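Local atomic coordinates of protein ElaA (Pseudomonas aeruginosa, PDB entry 1XEB), a protein that probably acts as a GNAT-type N-acetyltransferase, moving an acetyl group from acetyl-CoA to an amino group. Residues A[3-9]-A[50-56]; A[60-66]-A[78-84]. All blocks are in the same frame, centred on the assembly; numbering follows the deposited sequence.

Contact 1: residues A[3-9]-A[50-56]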
ATOM      1  N   LEU A   3      -0.385 -17.903  -4.658  1.00 46.69           N
ATOM      2  CA  LEU A   3      -1.119 -16.811  -5.299  1.00 44.08           C
ATOM      3  C   LEU A   3      -0.452 -16.326  -6.584  1.00 43.39           C
ATOM      4  O   LEU A   3       0.711 -16.620  -6.846  1.00 41.93           O
ATOM      5  CB  LEU A   3      -1.204 -15.617  -4.348  1.00 43.78           C
ATOM      6  CG  LEU A   3      -1.721 -15.813  -2.924  1.00 45.20           C
ATOM      7  CD1 LEU A   3      -1.333 -14.615  -2.065  1.00 42.99           C
ATOM      8  CD2 LEU A   3      -3.222 -16.000  -2.953  1.00 44.51           C
ATOM      9  N   ASP A   4      -1.201 -15.564  -7.374  1.00 42.68           N
ATOM     10  CA  ASP A   4      -0.675 -14.990  -8.600  1.00 43.42           C
ATOM     11  C   ASP A   4      -0.474 -13.501  -8.369  1.00 42.35           C
ATOM     12  O   ASP A   4      -1.439 -12.733  -8.283  1.00 42.78           O
ATOM     13  CB  ASP A   4      -1.631 -15.203  -9.773  1.00 45.95           C
ATOM     14  CG  ASP A   4      -1.520 -16.595 -10.367  1.00 48.51           C
ATOM     15  OD1 ASP A   4      -0.399 -16.980 -10.781  1.00 49.59           O
ATOM     16  OD2 ASP A   4      -2.552 -17.302 -10.423  1.00 50.01           O
ATOM     17  N   TRP A   5       0.787 -13.102  -8.264  1.00 40.06           N
ATOM     18  CA  TRP A   5       1.122 -11.711  -8.036  1.00 39.23           C
ATOM     19  C   TRP A   5       1.267 -10.899  -9.310  1.00 39.32           C
ATOM     20  O   TRP A   5       1.745 -11.384 -10.337  1.00 38.05           O
ATOM     21  CB  TRP A   5       2.405 -11.603  -7.222  1.00 38.33           C
ATOM     22  CG  TRP A   5       2.229 -12.058  -5.831  1.00 38.73           C
ATOM     23  CD1 TRP A   5       2.367 -13.331  -5.354  1.00 39.31           C
ATOM     24  CD2 TRP A   5       1.887 -11.243  -4.712  1.00 36.84           C
ATOM     25  NE1 TRP A   5       2.137 -13.356  -3.998  1.00 38.43           N
ATOM     26  CE2 TRP A   5       1.841 -12.084  -3.580  1.00 37.76           C
ATOM     27  CE3 TRP A   5       1.615  -9.882  -4.552  1.00 36.22           C
ATOM     28  CZ2 TRP A   5       1.538 -11.604  -2.305  1.00 37.79           C
ATOM     29  CZ3 TRP A   5       1.312  -9.403  -3.284  1.00 35.70           C
ATOM     30  CH2 TRP A   5       1.278 -10.261  -2.178  1.00 36.70           C
ATOM     31  N   THR A   6       0.855  -9.642  -9.227  1.00 39.44           N
ATOM     32  CA  THR A   6       0.949  -8.746 -10.367  1.00 40.20           C
ATOM     33  C   THR A   6       1.183  -7.299  -9.926  1.00 39.08           C
ATOM     34  O   THR A   6       0.599  -6.824  -8.946  1.00 39.29           O
ATOM     35  CB  THR A   6      -0.327  -8.836 -11.244  1.00 40.41           C
ATOM     36  OG1 THR A   6      -0.353  -7.732 -12.144  1.00 45.03           O
ATOM     37  CG2 THR A   6      -1.583  -8.820 -10.394  1.00 41.55           C
ATOM     38  N   CYS A   7       2.071  -6.609 -10.631  1.00 37.73           N
ATOM     39  CA  CYS A   7       2.359  -5.213 -10.317  1.00 35.15           C
ATOM     40  C   CYS A   7       2.216  -4.423 -11.597  1.00 33.90           C
ATOM     41  O   CYS A   7       3.110  -4.423 -12.437  1.00 33.06           O
ATOM     42  CB  CYS A   7       3.771  -5.034  -9.776  1.00 33.05           C
ATOM     43  SG  CYS A   7       4.038  -3.327  -9.256  1.00 33.55           S
ATOM     44  N   LYS A   8       1.095  -3.733 -11.728  1.00 32.34           N
ATOM     45  CA  LYS A   8       0.829  -2.991 -12.935  1.00 32.43           C
ATOM     46  C   LYS A   8       0.799  -1.483 -12.796  1.00 31.60           C
ATOM     47  O   LYS A   8       0.480  -0.928 -11.738  1.00 32.21           O
ATOM     48  CB  LYS A   8      -0.507  -3.456 -13.531  1.00 34.35           C
ATOM     49  CG  LYS A   8      -0.574  -4.948 -13.847  1.00 38.44           C
ATOM     50  CD  LYS A   8      -1.978  -5.405 -14.310  1.00 39.26           C
ATOM     51  CE  LYS A   8      -2.373  -4.825 -15.664  1.00 38.73           C
ATOM     52  NZ  LYS A   8      -3.678  -5.375 -16.173  1.00 38.39           N
ATOM     53  N   HIS A   9       1.134  -0.832 -13.899  1.00 30.61           N
ATOM     54  CA  HIS A   9       1.098   0.613 -14.003  1.00 29.94           C
ATOM     55  C   HIS A   9      -0.407   0.874 -14.096  1.00 31.09           C
ATOM     56  O   HIS A   9      -1.144   0.058 -14.662  1.00 30.68           O
ATOM     57  CB  HIS A   9       1.802   1.039 -15.292  1.00 28.20           C
ATOM     58  CG  HIS A   9       1.927   2.514 -15.463  1.00 27.72           C
ATOM     59  ND1 HIS A   9       0.847   3.327 -15.727  1.00 28.15           N
ATOM     60  CD2 HIS A   9       3.011   3.326 -15.429  1.00 28.78           C
ATOM     61  CE1 HIS A   9       1.260   4.576 -15.852  1.00 28.69           C
ATOM     62  NE2 HIS A   9       2.568   4.602 -15.676  1.00 27.88           N
ATOM     63  N   HIS A  50       1.670   2.708  -9.290  1.00 24.68           N
ATOM     64  CA  HIS A  50       1.543   1.290  -9.598  1.00 24.64           C
ATOM     65  C   HIS A  50       0.600   0.611  -8.618  1.00 24.38           C
ATOM     66  O   HIS A  50       0.283   1.165  -7.563  1.00 24.35           O
ATOM     67  CB  HIS A  50       2.912   0.596  -9.603  1.00 24.51           C
ATOM     68  CG  HIS A  50       3.644   0.736 -10.901  1.00 24.10           C
ATOM     69  ND1 HIS A  50       4.041   1.954 -11.401  1.00 24.10           N
ATOM     70  CD2 HIS A  50       4.011  -0.185 -11.824  1.00 25.02           C
ATOM     71  CE1 HIS A  50       4.619   1.781 -12.577  1.00 24.85           C
ATOM     72  NE2 HIS A  50       4.613   0.492 -12.857  1.00 23.68           N
ATOM     73  N   HIS A  51       0.138  -0.581  -8.986  1.00 23.67           N
ATOM     74  CA  HIS A  51      -0.773  -1.337  -8.145  1.00 23.23           C
ATOM     75  C   HIS A  51      -0.320  -2.797  -8.024  1.00 25.22           C
ATOM     76  O   HIS A  51      -0.308  -3.549  -9.010  1.00 27.16           O
ATOM     77  CB  HIS A  51      -2.188  -1.248  -8.726  1.00 22.62           C
ATOM     78  CG  HIS A  51      -2.686   0.159  -8.873  1.00 22.15           C
ATOM     79  ND1 HIS A  51      -3.451   0.787  -7.911  1.00 20.69           N
ATOM     80  CD2 HIS A  51      -2.466   1.084  -9.842  1.00 19.85           C
ATOM     81  CE1 HIS A  51      -3.675   2.037  -8.279  1.00 20.75           C
ATOM     82  NE2 HIS A  51      -3.086   2.241  -9.446  1.00 19.63           N
ATOM     83  N   LEU A  52       0.067  -3.185  -6.811  1.00 23.84           N
ATOM     84  CA  LEU A  52       0.513  -4.538  -6.539  1.00 24.70           C
ATOM     85  C   LEU A  52      -0.693  -5.344  -6.091  1.00 25.80           C
ATOM     86  O   LEU A  52      -1.404  -4.959  -5.167  1.00 25.85           O
ATOM     87  CB  LEU A  52       1.582  -4.544  -5.445  1.00 24.43           C
ATOM     88  CG  LEU A  52       2.094  -5.940  -5.096  1.00 24.16           C
ATOM     89  CD1 LEU A  52       2.921  -6.469  -6.254  1.00 22.27           C
ATOM     90  CD2 LEU A  52       2.915  -5.895  -3.820  1.00 25.78           C
HETATM   91  N   MSE A  53      -0.927  -6.465  -6.753  1.00 27.80           N
HETATM   92  CA  MSE A  53      -2.079  -7.294  -6.441  1.00 29.05           C
HETATM   93  C   MSE A  53      -1.728  -8.778  -6.346  1.00 27.85           C
HETATM   94  O   MSE A  53      -0.882  -9.279  -7.082  1.00 27.32           O
HETATM   95  CB  MSE A  53      -3.156  -7.107  -7.516  1.00 30.63           C
HETATM   96  CG  MSE A  53      -3.644  -5.680  -7.700  1.00 36.05           C
HETATM   97 SE   MSE A  53      -4.682  -5.421  -9.350  1.00 42.83          SE
HETATM   98  CE  MSE A  53      -6.375  -6.056  -8.727  1.00 41.62           C
ATOM     99  N   ALA A  54      -2.383  -9.464  -5.418  1.00 28.78           N
ATOM    100  CA  ALA A  54      -2.203 -10.896  -5.228  1.00 30.47           C
ATOM    101  C   ALA A  54      -3.601 -11.492  -5.382  1.00 31.15           C
ATOM    102  O   ALA A  54      -4.524 -11.150  -4.635  1.00 28.98           O
ATOM    103  CB  ALA A  54      -1.638 -11.189  -3.847  1.00 27.13           C
ATOM    104  N   TRP A  55      -3.748 -12.365  -6.378  1.00 33.60           N
ATOM    105  CA  TRP A  55      -5.023 -13.017  -6.677  1.00 36.84           C
ATOM    106  C   TRP A  55      -5.066 -14.526  -6.398  1.00 39.76           C
ATOM    107  O   TRP A  55      -4.039 -15.204  -6.416  1.00 40.88           O
ATOM    108  CB  TRP A  55      -5.368 -12.802  -8.143  1.00 33.80           C
ATOM    109  CG  TRP A  55      -5.703 -11.409  -8.506  1.00 32.46           C
ATOM    110  CD1 TRP A  55      -4.837 -10.377  -8.693  1.00 31.97           C
ATOM    111  CD2 TRP A  55      -7.009 -10.903  -8.798  1.00 32.82           C
ATOM    112  NE1 TRP A  55      -5.523  -9.254  -9.095  1.00 32.88           N
ATOM    113  CE2 TRP A  55      -6.859  -9.551  -9.167  1.00 32.92           C
ATOM    114  CE3 TRP A  55      -8.293 -11.462  -8.787  1.00 32.09           C
ATOM    115  CZ2 TRP A  55      -7.946  -8.751  -9.522  1.00 34.40           C
ATOM    116  CZ3 TRP A  55      -9.373 -10.664  -9.141  1.00 31.58           C
ATOM    117  CH2 TRP A  55      -9.195  -9.327  -9.502  1.00 31.33           C
ATOM    118  N   ARG A  56      -6.270 -15.039  -6.149  1.00 43.04           N
ATOM    119  CA  ARG A  56      -6.489 -16.464  -5.917  1.00 44.90           C
ATOM    120  C   ARG A  56      -7.940 -16.798  -6.244  1.00 46.49           C
ATOM    121  O   ARG A  56      -8.866 -16.333  -5.568  1.00 46.26           O
ATOM    122  CB  ARG A  56      -6.205 -16.855  -4.467  1.00 48.21           C
ATOM    123  CG  ARG A  56      -6.063 -18.372  -4.249  1.00 51.14           C
ATOM    124  CD  ARG A  56      -6.220 -18.763  -2.780  1.00 54.12           C
ATOM    125  NE  ARG A  56      -7.587 -18.541  -2.296  1.00 58.15           N
ATOM    126  CZ  ARG A  56      -7.950 -18.554  -1.014  1.00 58.70           C
ATOM    127  NH1 ARG A  56      -9.215 -18.343  -0.676  1.00 58.97           N
ATOM    128  NH2 ARG A  56      -7.049 -18.772  -0.065  1.00 60.49           N
TER
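Ala54 presses its methyl group onto the indole of Trp5: CB sits 3.3 Å from the centroid of the Trp5 six-membered ring and almost exactly on the ring normal, a clean CH-pi contact. The ring gets there because CG lies anti to the carbonyl carbon of Trp5 (chi1 -69°) and chi2 turns the indole broadside, so that it reaches across to strand 50-56. Leu3 CD1 packs against the same methyl group, and Leu52 CD2 touches Trp5 CZ3 at 3.9 Å. On this face of the sheet helix 92-108 lies over the tryptophan, with Arg99 in a cation-pi contact.

At the other end of that face His50, the residue most deeply engaged here, lays one face of its imidazole over His9 CA, which stands 3.7 Å from the centroid of the His50 ring. The His9 ring meanwhile turns its edge toward the same imidazole in an offset edge-to-face pair with planes 72° apart. Asp48 fixes both histidines, its backbone O bonding His50 ND1 and its carboxylate bonding His9 NE2.

Thr6 works on the opposite face. Its CG2 rests 3.7 Å from CB of selenomethionine Met53 and 4.0 Å from Trp55 CD1, the Thr6 and Met53 side chains running alongside each other. Beneath them the Thr6 backbone hydrogen-bonds Met53 twice, Thr6 N to Met53 O at 2.8 Å and Met53 N to Thr6 O at 2.7 Å. Asp4 with Trp55, and Lys8 with His51, are joined by the same pair of backbone N-H...O hydrogen bonds.

Two antiparallel strands in regular alternation, one face under helix 92-108 and the other against helix 15-32, are the first two strands of the GNAT fold's mixed sheet.

Contact 2: residues A[60-66]-A[78-84]; sequences LLAYLRL and IGRVVSS
Leu66 and Ile78 meet near the turn end of a beta hairpin, the antiparallel pair in the middle of the GNAT sheet. Packing is tight there: the two side chains run alongside each other, with Leu66 CD2 3.5 Å from Ile78 CG1, and Ala103 of helix 92-108 covers Leu66. Arg65 and Gly79 form the neighbouring hydrogen-bonded pair, Arg65 N to Gly79 O being 2.9 Å.

Beyond it the pairing slips by one residue, for Tyr63 is already matched with Val82. This beta bulge puts Arg80 and Val81 opposite the single Leu64; the extra residue is taken up at Arg80, whose backbone angles are left-handed helical (phi 50°, psi 40°). The Arg80 carbonyl lies at the edge of the Tyr63 ring, O 3.4 Å from Tyr63 CD2. Val82 CG1 also lies near that edge and 3.8 Å from Tyr63 CB; Val28 and Phe29 of helix 15-32 close over Val82.

The looser, partly exposed places are on 78-84, at Val81 in the bulge and at Ser83 and Ser84 near the far end. Val81 touches Leu64 through a lone methyl, CG2 to CB at 4.1 Å. Side-chain packing is sparse at the serines, although the backbone bond from Ser84 N to Leu61 O is short, 2.6 Å.

Arg65 and Arg80 extend side by side toward carboxylates, Asp41 taking a salt bridge from Arg65 and Glu39 one from Arg80, so acidic partners probably balance the paired charges. Their guanidinium planes are 43° apart, and Arg80 CG lies over one face of the Arg65 guanidinium, 4.0 Å from Arg65 CZ.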
ATOM      1  N   LEU A  60      -9.367 -11.011  -5.100  1.00 34.29           N
ATOM      2  CA  LEU A  60      -8.191 -10.192  -4.804  1.00 32.75           C
ATOM      3  C   LEU A  60      -8.008 -10.318  -3.288  1.00 31.17           C
ATOM      4  O   LEU A  60      -8.848  -9.856  -2.519  1.00 30.94           O
ATOM      5  CB  LEU A  60      -8.444  -8.724  -5.168  1.00 33.31           C
ATOM      6  CG  LEU A  60      -7.235  -7.881  -5.582  1.00 35.02           C
ATOM      7  CD1 LEU A  60      -7.497  -6.403  -5.286  1.00 33.67           C
ATOM      8  CD2 LEU A  60      -6.024  -8.353  -4.831  1.00 37.27           C
ATOM      9  N   LEU A  61      -6.924 -10.943  -2.851  1.00 30.29           N
ATOM     10  CA  LEU A  61      -6.724 -11.134  -1.418  1.00 30.02           C
ATOM     11  C   LEU A  61      -5.781 -10.143  -0.740  1.00 30.75           C
ATOM     12  O   LEU A  61      -5.853  -9.935   0.474  1.00 31.26           O
ATOM     13  CB  LEU A  61      -6.251 -12.560  -1.147  1.00 27.67           C
ATOM     14  CG  LEU A  61      -7.139 -13.713  -1.634  1.00 28.84           C
ATOM     15  CD1 LEU A  61      -6.568 -15.017  -1.080  1.00 27.65           C
ATOM     16  CD2 LEU A  61      -8.590 -13.532  -1.183  1.00 24.72           C
ATOM     17  N   ALA A  62      -4.895  -9.532  -1.518  1.00 29.39           N
ATOM     18  CA  ALA A  62      -3.959  -8.576  -0.956  1.00 28.56           C
ATOM     19  C   ALA A  62      -3.649  -7.521  -1.988  1.00 27.96           C
ATOM     20  O   ALA A  62      -3.596  -7.812  -3.195  1.00 27.13           O
ATOM     21  CB  ALA A  62      -2.670  -9.270  -0.517  1.00 26.36           C
ATOM     22  N   TYR A  63      -3.420  -6.305  -1.496  1.00 25.20           N
ATOM     23  CA  TYR A  63      -3.126  -5.172  -2.348  1.00 23.91           C
ATOM     24  C   TYR A  63      -2.313  -4.099  -1.644  1.00 22.89           C
ATOM     25  O   TYR A  63      -2.327  -3.985  -0.421  1.00 20.48           O
ATOM     26  CB  TYR A  63      -4.445  -4.552  -2.811  1.00 25.38           C
ATOM     27  CG  TYR A  63      -4.308  -3.210  -3.491  1.00 25.23           C
ATOM     28  CD1 TYR A  63      -4.140  -3.119  -4.870  1.00 24.17           C
ATOM     29  CD2 TYR A  63      -4.317  -2.036  -2.750  1.00 23.38           C
ATOM     30  CE1 TYR A  63      -3.988  -1.885  -5.495  1.00 25.80           C
ATOM     31  CE2 TYR A  63      -4.157  -0.800  -3.362  1.00 26.10           C
ATOM     32  CZ  TYR A  63      -3.996  -0.726  -4.735  1.00 26.55           C
ATOM     33  OH  TYR A  63      -3.869   0.503  -5.352  1.00 28.48           O
ATOM     34  N   LEU A  64      -1.576  -3.339  -2.437  1.00 21.76           N
ATOM     35  CA  LEU A  64      -0.841  -2.190  -1.945  1.00 24.06           C
ATOM     36  C   LEU A  64      -0.558  -1.289  -3.153  1.00 24.74           C
ATOM     37  O   LEU A  64      -0.413  -1.752  -4.295  1.00 23.27           O
ATOM     38  CB  LEU A  64       0.446  -2.577  -1.191  1.00 23.81           C
ATOM     39  CG  LEU A  64       1.777  -2.918  -1.854  1.00 27.39           C
ATOM     40  CD1 LEU A  64       2.330  -1.726  -2.643  1.00 26.57           C
ATOM     41  CD2 LEU A  64       2.747  -3.319  -0.750  1.00 27.92           C
ATOM     42  N   ARG A  65      -0.520   0.007  -2.886  1.00 24.22           N
ATOM     43  CA  ARG A  65      -0.295   0.999  -3.917  1.00 23.10           C
ATOM     44  C   ARG A  65       1.064   1.691  -3.791  1.00 22.31           C
ATOM     45  O   ARG A  65       1.536   1.989  -2.686  1.00 19.32           O
ATOM     46  CB  ARG A  65      -1.411   2.045  -3.854  1.00 22.85           C
ATOM     47  CG  ARG A  65      -1.272   3.166  -4.859  1.00 23.75           C
ATOM     48  CD  ARG A  65      -2.432   4.136  -4.754  1.00 22.90           C
ATOM     49  NE  ARG A  65      -2.432   4.879  -3.494  1.00 18.54           N
ATOM     50  CZ  ARG A  65      -3.333   5.808  -3.186  1.00 21.13           C
ATOM     51  NH1 ARG A  65      -4.306   6.099  -4.050  1.00 17.47           N
ATOM     52  NH2 ARG A  65      -3.263   6.448  -2.020  1.00 18.96           N
ATOM     53  N   LEU A  66       1.673   1.943  -4.944  1.00 21.57           N
ATOM     54  CA  LEU A  66       2.948   2.624  -5.025  1.00 23.61           C
ATOM     55  C   LEU A  66       2.794   3.957  -5.783  1.00 24.12           C
ATOM     56  O   LEU A  66       2.416   3.975  -6.955  1.00 24.93           O
ATOM     57  CB  LEU A  66       3.968   1.717  -5.733  1.00 21.50           C
ATOM     58  CG  LEU A  66       4.286   0.447  -4.938  1.00 23.88           C
ATOM     59  CD1 LEU A  66       4.536  -0.732  -5.858  1.00 23.51           C
ATOM     60  CD2 LEU A  66       5.474   0.699  -4.070  1.00 22.91           C
ATOM     61  N   ILE A  78       4.443   4.268  -0.381  1.00 22.01           N
ATOM     62  CA  ILE A  78       3.730   2.995  -0.262  1.00 21.22           C
ATOM     63  C   ILE A  78       2.507   3.264   0.612  1.00 20.21           C
ATOM     64  O   ILE A  78       2.631   3.857   1.668  1.00 23.35           O
ATOM     65  CB  ILE A  78       4.635   1.939   0.407  1.00 20.54           C
ATOM     66  CG1 ILE A  78       5.551   1.316  -0.625  1.00 21.15           C
ATOM     67  CG2 ILE A  78       3.811   0.881   1.096  1.00 24.86           C
ATOM     68  CD1 ILE A  78       6.617   0.454   0.001  1.00 25.28           C
ATOM     69  N   GLY A  79       1.331   2.833   0.176  1.00 19.85           N
ATOM     70  CA  GLY A  79       0.135   3.066   0.958  1.00 19.34           C
ATOM     71  C   GLY A  79      -0.974   2.094   0.606  1.00 20.71           C
ATOM     72  O   GLY A  79      -0.783   1.201  -0.224  1.00 21.59           O
ATOM     73  N   ARG A  80      -2.136   2.283   1.229  1.00 19.89           N
ATOM     74  CA  ARG A  80      -3.298   1.430   1.018  1.00 20.86           C
ATOM     75  C   ARG A  80      -2.934  -0.058   1.141  1.00 21.50           C
ATOM     76  O   ARG A  80      -3.404  -0.898   0.366  1.00 19.11           O
ATOM     77  CB  ARG A  80      -3.907   1.728  -0.348  1.00 21.29           C
ATOM     78  CG  ARG A  80      -4.520   3.114  -0.459  1.00 21.42           C
ATOM     79  CD  ARG A  80      -5.720   3.223   0.452  1.00 22.26           C
ATOM     80  NE  ARG A  80      -6.607   4.347   0.138  1.00 23.95           N
ATOM     81  CZ  ARG A  80      -6.381   5.611   0.463  1.00 21.90           C
ATOM     82  NH1 ARG A  80      -7.264   6.549   0.130  1.00 23.89           N
ATOM     83  NH2 ARG A  80      -5.280   5.943   1.120  1.00 21.43           N
ATOM     84  N   VAL A  81      -2.078  -0.365   2.115  1.00 21.94           N
ATOM     85  CA  VAL A  81      -1.637  -1.735   2.357  1.00 24.38           C
ATOM     86  C   VAL A  81      -2.810  -2.477   2.984  1.00 24.69           C
ATOM     87  O   VAL A  81      -3.291  -2.106   4.059  1.00 24.83           O
ATOM     88  CB  VAL A  81      -0.405  -1.775   3.300  1.00 24.67           C
ATOM     89  CG1 VAL A  81      -0.082  -3.218   3.675  1.00 23.83           C
ATOM     90  CG2 VAL A  81       0.799  -1.142   2.604  1.00 21.62           C
ATOM     91  N   VAL A  82      -3.273  -3.520   2.301  1.00 24.37           N
ATOM     92  CA  VAL A  82      -4.439  -4.256   2.771  1.00 25.84           C
ATOM     93  C   VAL A  82      -4.418  -5.733   2.387  1.00 27.07           C
ATOM     94  O   VAL A  82      -3.829  -6.136   1.386  1.00 25.91           O
ATOM     95  CB  VAL A  82      -5.745  -3.600   2.205  1.00 25.23           C
ATOM     96  CG1 VAL A  82      -5.809  -3.771   0.690  1.00 24.00           C
ATOM     97  CG2 VAL A  82      -6.972  -4.207   2.839  1.00 24.92           C
ATOM     98  N   SER A  83      -5.080  -6.539   3.196  1.00 27.48           N
ATOM     99  CA  SER A  83      -5.160  -7.957   2.927  1.00 28.15           C
ATOM    100  C   SER A  83      -6.561  -8.343   3.355  1.00 27.92           C
ATOM    101  O   SER A  83      -7.048  -7.860   4.371  1.00 26.44           O
ATOM    102  CB  SER A  83      -4.112  -8.716   3.748  1.00 28.29           C
ATOM    103  OG  SER A  83      -4.482  -8.767   5.116  1.00 30.88           O
ATOM    104  N   SER A  84      -7.217  -9.197   2.576  1.00 30.43           N
ATOM    105  CA  SER A  84      -8.576  -9.632   2.905  1.00 32.77           C
ATOM    106  C   SER A  84      -8.640 -10.313   4.275  1.00 32.45           C
ATOM    107  O   SER A  84      -7.788 -11.140   4.621  1.00 32.22           O
ATOM    108  CB  SER A  84      -9.104 -10.587   1.835  1.00 33.22           C
ATOM    109  OG  SER A  84     -10.445 -10.946   2.122  1.00 36.40           O
TER

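How the contacts relate
From the N terminus, strand 4-9 enters first, and contact 1 closes the long loop that carries helix 15-32 before the chain returns along 50-56. A tight turn then leads to 59-67, and contact 2 closes the short hairpin connection to 76-83. The two contacts are in series, neither nested nor crossing. They meet where 50-56 and 59-67 lie side by side: His50 N is 2.8 Å from Leu66 O, and His51 ND1 is 2.6 Å from Tyr63 OH, both probable hydrogen bonds. With the pairing of 50-56 and 59-67 between them, they make four consecutive antiparallel strands between helices 15-32 and 92-108. Strand 76-83 passes the sheet on to parallel strand 113-118.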